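Local structure of Cyp101j2 (Sphingobium yanoikuyae, 5KYO) at residues D48-V53 / P78-H83; H105-P110 / V317-E322. The protein is a haem-containing cytochrome P450 monooxygenase that probably hydroxylates the monoterpene 1,8-cineole by activating oxygen at its iron. All blocks are in the same frame, centred on the assembly; numbering follows the deposited sequence.

Both contacts gather round the P450 beta-sheet, on the same side of the chain's centre, their own centres about 12 Å apart. Contact 1 is a surface contact in which an N-terminal loop meets the hairpin turn between strands 74-77 and 83-86, at one border of the sheet. Contact 2 is buried, and sets the loop ahead of helix 111-118 against strand 318-323, beside the haem. Water and a neutral amide carry much of the first; the second uses a His-carboxylate bond and an arginine turned to a propionate. They touch each other where Y50 OH lies 2.6 Å from V109 O, probably hydrogen-bonded, and where N80 packs on V109.

Contact 1. Residues D48-V53 / P78-H83; sequences DIYRDV and PHNGGH
D48 and N80 join an N-terminal beta turn to the hairpin turn that links strands 74-77 and 83-86 of the P450 sheet. Residues D48 to R51 form a type I turn, H79 to G82 a type I' turn with N80 and G81, both at positive phi, at its two central positions; asparagine and glycine tolerate that backbone best.

Hydrogen bonding centres on D48 OD1. It receives N80 ND2 at 2.9 Å, with an N-H...O angle of 151°, and, from the opposite face of the carboxylate, the backbone N of Y50, which makes an Asx turn. The short aspartate suits this double task: CG anti to the backbone N (chi1 -163°) lies beside the carbonyl carbon, and the carboxylate reaches forward to the backbone N of Y50 while still meeting N80.

Two waters widen the join. One donates to D48 OD2, the second oxygen of the carboxylate, and to N80 OD1, the amide oxygen; the other accepts from I49 N and N80 ND2 and lies 2.9 Å from H83 NE2. An asparagine fits here because its amide both donates and accepts.

Packing completes the contact. The amide of N80 stands almost perpendicular to the Y50 ring, with its CG at the ring edge, while I49 CG2 lies over one ring face; the Y50 hydroxyl itself goes to V109 O. I49 otherwise turns inward to W63 and M341, as an aliphatic side chain should. Nearer the solvent, R51 crosses H79, guanidinium and ring planes 84° apart, with R51 NH2 3.5 Å from H79 CE1.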
loop_
_atom_site.group_PDB
_atom_site.type_symbol
_atom_site.label_atom_id
_atom_site.label_comp_id
_atom_site.label_asym_id
_atom_site.label_seq_id
_atom_site.Cartn_x
_atom_site.Cartn_y
_atom_site.Cartn_z
ATOM N N ASP A 48 -17.369 8.191 -0.871
ATOM C CA ASP A 48 -17.217 6.936 -0.117
ATOM C C ASP A 48 -15.907 6.276 -0.583
ATOM O O ASP A 48 -15.780 5.884 -1.742
ATOM C CB ASP A 48 -18.423 5.994 -0.326
ATOM C CG ASP A 48 -18.507 4.888 0.722
ATOM O OD1 ASP A 48 -17.514 4.689 1.444
ATOM O OD2 ASP A 48 -19.564 4.220 0.832
ATOM N N ILE A 49 -14.932 6.197 0.319
ATOM C CA ILE A 49 -13.601 5.671 -0.031
ATOM C C ILE A 49 -13.691 4.172 -0.283
ATOM O O ILE A 49 -12.760 3.573 -0.820
ATOM C CB ILE A 49 -12.572 5.973 1.078
ATOM C CG1 ILE A 49 -11.130 5.643 0.643
ATOM C CG2 ILE A 49 -12.937 5.221 2.314
ATOM C CD1 ILE A 49 -10.709 6.234 -0.712
ATOM N N TYR A 50 -14.821 3.567 0.079
ATOM C CA TYR A 50 -15.020 2.137 -0.152
ATOM C C TYR A 50 -15.849 1.804 -1.400
ATOM O O TYR A 50 -15.923 0.642 -1.818
ATOM C CB TYR A 50 -15.651 1.518 1.081
ATOM C CG TYR A 50 -14.756 1.700 2.277
ATOM C CD1 TYR A 50 -13.552 1.015 2.370
ATOM C CD2 TYR A 50 -15.084 2.583 3.291
ATOM C CE1 TYR A 50 -12.718 1.183 3.450
ATOM C CE2 TYR A 50 -14.243 2.756 4.390
ATOM C CZ TYR A 50 -13.055 2.052 4.455
ATOM O OH TYR A 50 -12.203 2.207 5.532
ATOM N N ARG A 51 -16.451 2.832 -1.984
ATOM C CA ARG A 51 -17.350 2.687 -3.136
ATOM C C ARG A 51 -16.582 2.486 -4.438
ATOM O O ARG A 51 -15.542 3.108 -4.654
ATOM C CB ARG A 51 -18.255 3.915 -3.224
ATOM C CG ARG A 51 -18.983 4.122 -4.550
ATOM C CD ARG A 51 -19.605 5.498 -4.561
ATOM N NE ARG A 51 -20.611 5.642 -3.517
ATOM C CZ ARG A 51 -21.207 6.792 -3.215
ATOM N NH1 ARG A 51 -20.873 7.898 -3.859
ATOM N NH2 ARG A 51 -22.120 6.840 -2.257
ATOM N N ASP A 52 -17.088 1.602 -5.293
ATOM C CA ASP A 52 -16.420 1.268 -6.548
ATOM C C ASP A 52 -16.284 2.444 -7.490
ATOM O O ASP A 52 -17.103 3.367 -7.496
ATOM C CB ASP A 52 -17.157 0.146 -7.290
ATOM C CG ASP A 52 -16.854 -1.217 -6.723
ATOM O OD1 ASP A 52 -15.872 -1.324 -5.960
ATOM O OD2 ASP A 52 -17.569 -2.182 -7.068
ATOM N N VAL A 53 -15.230 2.400 -8.291
ATOM C CA VAL A 53 -15.084 3.326 -9.406
ATOM C C VAL A 53 -16.269 3.099 -10.344
ATOM O O VAL A 53 -16.621 1.955 -10.621
ATOM C CB VAL A 53 -13.746 3.113 -10.147
ATOM C CG1 VAL A 53 -13.648 4.034 -11.346
ATOM C CG2 VAL A 53 -12.583 3.355 -9.201
ATOM N N PRO A 78 -20.256 13.020 4.485
ATOM C CA PRO A 78 -21.031 12.399 5.567
ATOM C C PRO A 78 -20.780 10.898 5.718
ATOM O O PRO A 78 -21.170 10.321 6.731
ATOM C CB PRO A 78 -22.483 12.651 5.143
ATOM C CG PRO A 78 -22.420 12.730 3.650
ATOM C CD PRO A 78 -21.116 13.434 3.358
ATOM N N HIS A 79 -20.153 10.277 4.722
ATOM C CA HIS A 79 -19.931 8.832 4.741
ATOM C C HIS A 79 -18.836 8.439 5.738
ATOM O O HIS A 79 -17.962 9.250 6.048
ATOM C CB HIS A 79 -19.567 8.334 3.341
ATOM C CG HIS A 79 -20.693 8.417 2.358
ATOM N ND1 HIS A 79 -21.452 7.321 1.998
ATOM C CD2 HIS A 79 -21.202 9.467 1.672
ATOM C CE1 HIS A 79 -22.377 7.696 1.131
ATOM N NE2 HIS A 79 -22.245 8.993 0.916
ATOM N N ASN A 80 -18.905 7.208 6.243
ATOM C CA ASN A 80 -17.841 6.648 7.085
ATOM C C ASN A 80 -17.527 7.519 8.308
ATOM O O ASN A 80 -16.414 7.993 8.463
ATOM C CB ASN A 80 -16.573 6.437 6.226
ATOM C CG ASN A 80 -16.796 5.439 5.103
ATOM O OD1 ASN A 80 -17.392 4.380 5.311
ATOM N ND2 ASN A 80 -16.356 5.789 3.893
ATOM N N GLY A 81 -18.527 7.760 9.154
ATOM C CA GLY A 81 -18.350 8.580 10.343
ATOM C C GLY A 81 -18.351 10.091 10.122
ATOM O O GLY A 81 -18.484 10.870 11.070
ATOM N N GLY A 82 -18.207 10.512 8.869
ATOM C CA GLY A 82 -18.051 11.922 8.554
ATOM C C GLY A 82 -16.595 12.337 8.670
ATOM O O GLY A 82 -15.999 12.214 9.745
ATOM N N HIS A 83 -16.005 12.813 7.577
ATOM C CA HIS A 83 -14.592 13.173 7.625
ATOM C C HIS A 83 -14.162 14.110 6.510
ATOM O O HIS A 83 -14.769 14.147 5.443
ATOM C CB HIS A 83 -13.717 11.905 7.610
ATOM C CG HIS A 83 -13.815 11.104 6.348
ATOM N ND1 HIS A 83 -12.984 11.316 5.269
ATOM C CD2 HIS A 83 -14.635 10.082 5.995
ATOM C CE1 HIS A 83 -13.283 10.461 4.306
ATOM N NE2 HIS A 83 -14.283 9.702 4.722
HETATM O O HOH W 1 -19.103 2.989 3.131
HETATM O O HOH W 2 -15.548 8.308 2.458
#

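Contact 2. Residues H105-P110 / V317-E322; sequences HTVLVP and VSSARE. With HEM (protoporphyrin IX containing Fe), chain G.
V107 and A320 bring the loop 105-110 against strand 318-323, where water 3 donates to both V107 O and S318 O. V317, at the start of the segment, packs its branched side chain on the haem, CG2 lying 3.6 Å from HEM CHB. S319 follows, its small hydroxyl accepting from R321 NH1 at 3.0 Å. The backbone N of A320 gives a weak bond to V107 O, and A320 CB sits 3.5 Å from V107 O, which suits a small residue. A bend at chi2 (-77°) swings the R321 guanidinium to the haem, where NH2 reaches HEM O1A in a nearly straight bond of 2.9 Å (173°), and NH1 also meets A320 O. A leucine here would probably leave HEM O1A without the guanidinium that grips it, and S319 OG without its NH1 donor. E322, extended and long enough to span the gap, takes H105 ND1 at 2.8 Å on the syn side of OE1 but tilted out of the carboxylate plane, while OE1 lies close to the imidazole plane; OE2 forms a salt bridge with K111. Arginine on this strand, joined by H130 and H377 at the haem, is typical of the propionate-binding site of P450s.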
loop_
_atom_site.group_PDB
_atom_site.type_symbol
_atom_site.label_atom_id
_atom_site.label_comp_id
_atom_site.label_asym_id
_atom_site.label_seq_id
_atom_site.Cartn_x
_atom_site.Cartn_y
_atom_site.Cartn_z
ATOM N N HIS A 105 -2.870 8.545 15.225
ATOM C CA HIS A 105 -3.592 7.847 16.292
ATOM C C HIS A 105 -4.778 7.070 15.726
ATOM O O HIS A 105 -5.051 5.951 16.164
ATOM C CB HIS A 105 -4.043 8.827 17.379
ATOM C CG HIS A 105 -4.706 8.165 18.547
ATOM N ND1 HIS A 105 -6.054 8.298 18.810
ATOM C CD2 HIS A 105 -4.211 7.355 19.514
ATOM C CE1 HIS A 105 -6.358 7.602 19.892
ATOM N NE2 HIS A 105 -5.259 7.017 20.334
ATOM N N THR A 106 -5.452 7.653 14.731
ATOM C CA THR A 106 -6.409 6.925 13.903
ATOM C C THR A 106 -6.078 7.221 12.447
ATOM O O THR A 106 -5.793 8.363 12.101
ATOM C CB THR A 106 -7.881 7.313 14.182
ATOM O OG1 THR A 106 -8.095 8.683 13.834
ATOM C CG2 THR A 106 -8.221 7.136 15.631
ATOM N N VAL A 107 -6.072 6.187 11.609
ATOM C CA VAL A 107 -5.726 6.347 10.198
ATOM C C VAL A 107 -6.762 5.724 9.294
ATOM O O VAL A 107 -6.617 5.755 8.081
ATOM C CB VAL A 107 -4.341 5.721 9.835
ATOM C CG1 VAL A 107 -3.220 6.432 10.555
ATOM C CG2 VAL A 107 -4.322 4.222 10.096
ATOM N N LEU A 108 -7.802 5.158 9.894
ATOM C CA LEU A 108 -8.834 4.450 9.157
ATOM C C LEU A 108 -10.199 5.056 9.459
ATOM O O LEU A 108 -10.453 5.514 10.584
ATOM C CB LEU A 108 -8.820 2.955 9.509
ATOM C CG LEU A 108 -7.568 2.173 9.104
ATOM C CD1 LEU A 108 -7.782 0.667 9.278
ATOM C CD2 LEU A 108 -7.163 2.492 7.662
ATOM N N VAL A 109 -11.065 5.071 8.451
ATOM C CA VAL A 109 -12.458 5.487 8.633
ATOM C C VAL A 109 -13.393 4.292 8.448
ATOM O O VAL A 109 -13.099 3.393 7.661
ATOM C CB VAL A 109 -12.854 6.613 7.657
ATOM C CG1 VAL A 109 -11.986 7.846 7.883
ATOM C CG2 VAL A 109 -12.738 6.136 6.234
ATOM N N PRO A 110 -14.509 4.249 9.198
ATOM C CA PRO A 110 -14.948 5.193 10.234
ATOM C C PRO A 110 -14.078 5.133 11.483
ATOM O O PRO A 110 -13.595 4.050 11.842
ATOM C CB PRO A 110 -16.374 4.725 10.559
ATOM C CG PRO A 110 -16.770 3.842 9.426
ATOM C CD PRO A 110 -15.508 3.188 8.984
ATOM N N VAL A 317 -2.626 4.025 -2.081
ATOM C CA VAL A 317 -2.967 4.124 -0.646
ATOM C C VAL A 317 -3.652 5.444 -0.257
ATOM O O VAL A 317 -3.223 6.526 -0.681
ATOM C CB VAL A 317 -1.724 3.947 0.236
ATOM C CG1 VAL A 317 -2.077 4.144 1.711
ATOM C CG2 VAL A 317 -1.119 2.545 0.022
ATOM N N SER A 318 -4.748 5.330 0.502
ATOM C CA SER A 318 -5.396 6.472 1.148
ATOM C C SER A 318 -5.377 6.313 2.671
ATOM O O SER A 318 -6.162 5.566 3.262
ATOM C CB SER A 318 -6.835 6.649 0.647
ATOM O OG SER A 318 -6.843 6.830 -0.760
ATOM N N SER A 319 -4.476 7.041 3.301
ATOM C CA SER A 319 -4.354 6.992 4.745
ATOM C C SER A 319 -5.016 8.252 5.295
ATOM O O SER A 319 -5.262 9.207 4.542
ATOM C CB SER A 319 -2.873 6.877 5.147
ATOM O OG SER A 319 -2.688 6.929 6.540
ATOM N N ALA A 320 -5.331 8.253 6.586
ATOM C CA ALA A 320 -5.996 9.400 7.196
ATOM C C ALA A 320 -5.243 9.820 8.446
ATOM O O ALA A 320 -4.257 9.183 8.813
ATOM C CB ALA A 320 -7.440 9.071 7.517
ATOM N N ARG A 321 -5.693 10.903 9.077
ATOM C CA ARG A 321 -5.088 11.404 10.313
ATOM C C ARG A 321 -6.167 11.930 11.275
ATOM O O ARG A 321 -7.226 12.389 10.852
ATOM C CB ARG A 321 -4.074 12.516 10.019
ATOM C CG ARG A 321 -2.846 12.103 9.191
ATOM C CD ARG A 321 -1.829 11.335 10.007
ATOM N NE ARG A 321 -0.658 10.984 9.207
ATOM C CZ ARG A 321 -0.600 9.932 8.391
ATOM N NH1 ARG A 321 -1.644 9.123 8.269
ATOM N NH2 ARG A 321 0.500 9.685 7.705
ATOM N N GLU A 322 -5.896 11.837 12.572
ATOM C CA GLU A 322 -6.813 12.360 13.574
ATOM C C GLU A 322 -6.383 13.739 14.050
ATOM O O GLU A 322 -5.220 13.991 14.317
ATOM C CB GLU A 322 -6.907 11.405 14.773
ATOM C CG GLU A 322 -7.795 11.911 15.892
ATOM C CD GLU A 322 -7.992 10.889 16.996
ATOM O OE1 GLU A 322 -7.411 9.791 16.907
ATOM O OE2 GLU A 322 -8.741 11.184 17.948
HETATM C CHA HEM G . 3.711 2.535 5.383
HETATM C CHB HEM G . 2.449 2.299 0.700
HETATM C CHC HEM G . 4.832 -1.951 0.312
HETATM C CHD HEM G . 5.227 -2.125 5.120
HETATM C C1A HEM G . 3.212 2.901 4.156
HETATM C C2A HEM G . 2.571 4.164 3.809
HETATM C C3A HEM G . 2.209 4.082 2.510
HETATM C C4A HEM G . 2.619 2.786 1.990
HETATM C CMA HEM G . 1.509 5.198 1.694
HETATM C CAA HEM G . 2.328 5.396 4.726
HETATM C CBA HEM G . 1.096 5.233 5.611
HETATM C CGA HEM G . 0.843 6.498 6.397
HETATM O O1A HEM G . 0.599 7.571 5.775
HETATM O O2A HEM G . 0.870 6.448 7.655
HETATM C C1B HEM G . 3.034 1.150 0.180
HETATM C C2B HEM G . 3.067 0.755 -1.226
HETATM C C3B HEM G . 3.717 -0.422 -1.321
HETATM C C4B HEM G . 4.119 -0.806 0.010
HETATM C CMB HEM G . 2.452 1.551 -2.407
HETATM C CAB HEM G . 4.050 -1.298 -2.565
HETATM C CBB HEM G . 3.833 -0.968 -3.841
HETATM C C1C HEM G . 5.177 -2.351 1.578
HETATM C C2C HEM G . 5.962 -3.523 1.916
HETATM C C3C HEM G . 6.057 -3.574 3.252
HETATM C C4C HEM G . 5.356 -2.424 3.791
HETATM C CMC HEM G . 6.518 -4.500 0.858
HETATM C CAC HEM G . 6.766 -4.586 4.168
HETATM C CBC HEM G . 7.582 -5.561 3.764
HETATM C C1D HEM G . 4.828 -0.918 5.647
HETATM C C2D HEM G . 4.755 -0.601 7.064
HETATM C C3D HEM G . 4.305 0.841 7.117
HETATM C C4D HEM G . 4.124 1.271 5.756
HETATM C CMD HEM G . 5.072 -1.448 8.327
HETATM C CAD HEM G . 4.065 1.660 8.405
HETATM C CBD HEM G . 5.200 2.657 8.643
HETATM C CGD HEM G . 4.904 3.427 9.918
HETATM O O1D HEM G . 5.790 3.542 10.801
HETATM O O2D HEM G . 3.749 3.908 10.048
HETATM N NA HEM G . 3.225 2.096 3.019
HETATM N NB HEM G . 3.686 0.163 0.891
HETATM N NC HEM G . 4.835 -1.698 2.739
HETATM N ND HEM G . 4.440 0.200 4.924
HETATM FE FE HEM G . 4.193 0.279 2.871
HETATM O O HOH W 3 -7.697 5.517 5.607
#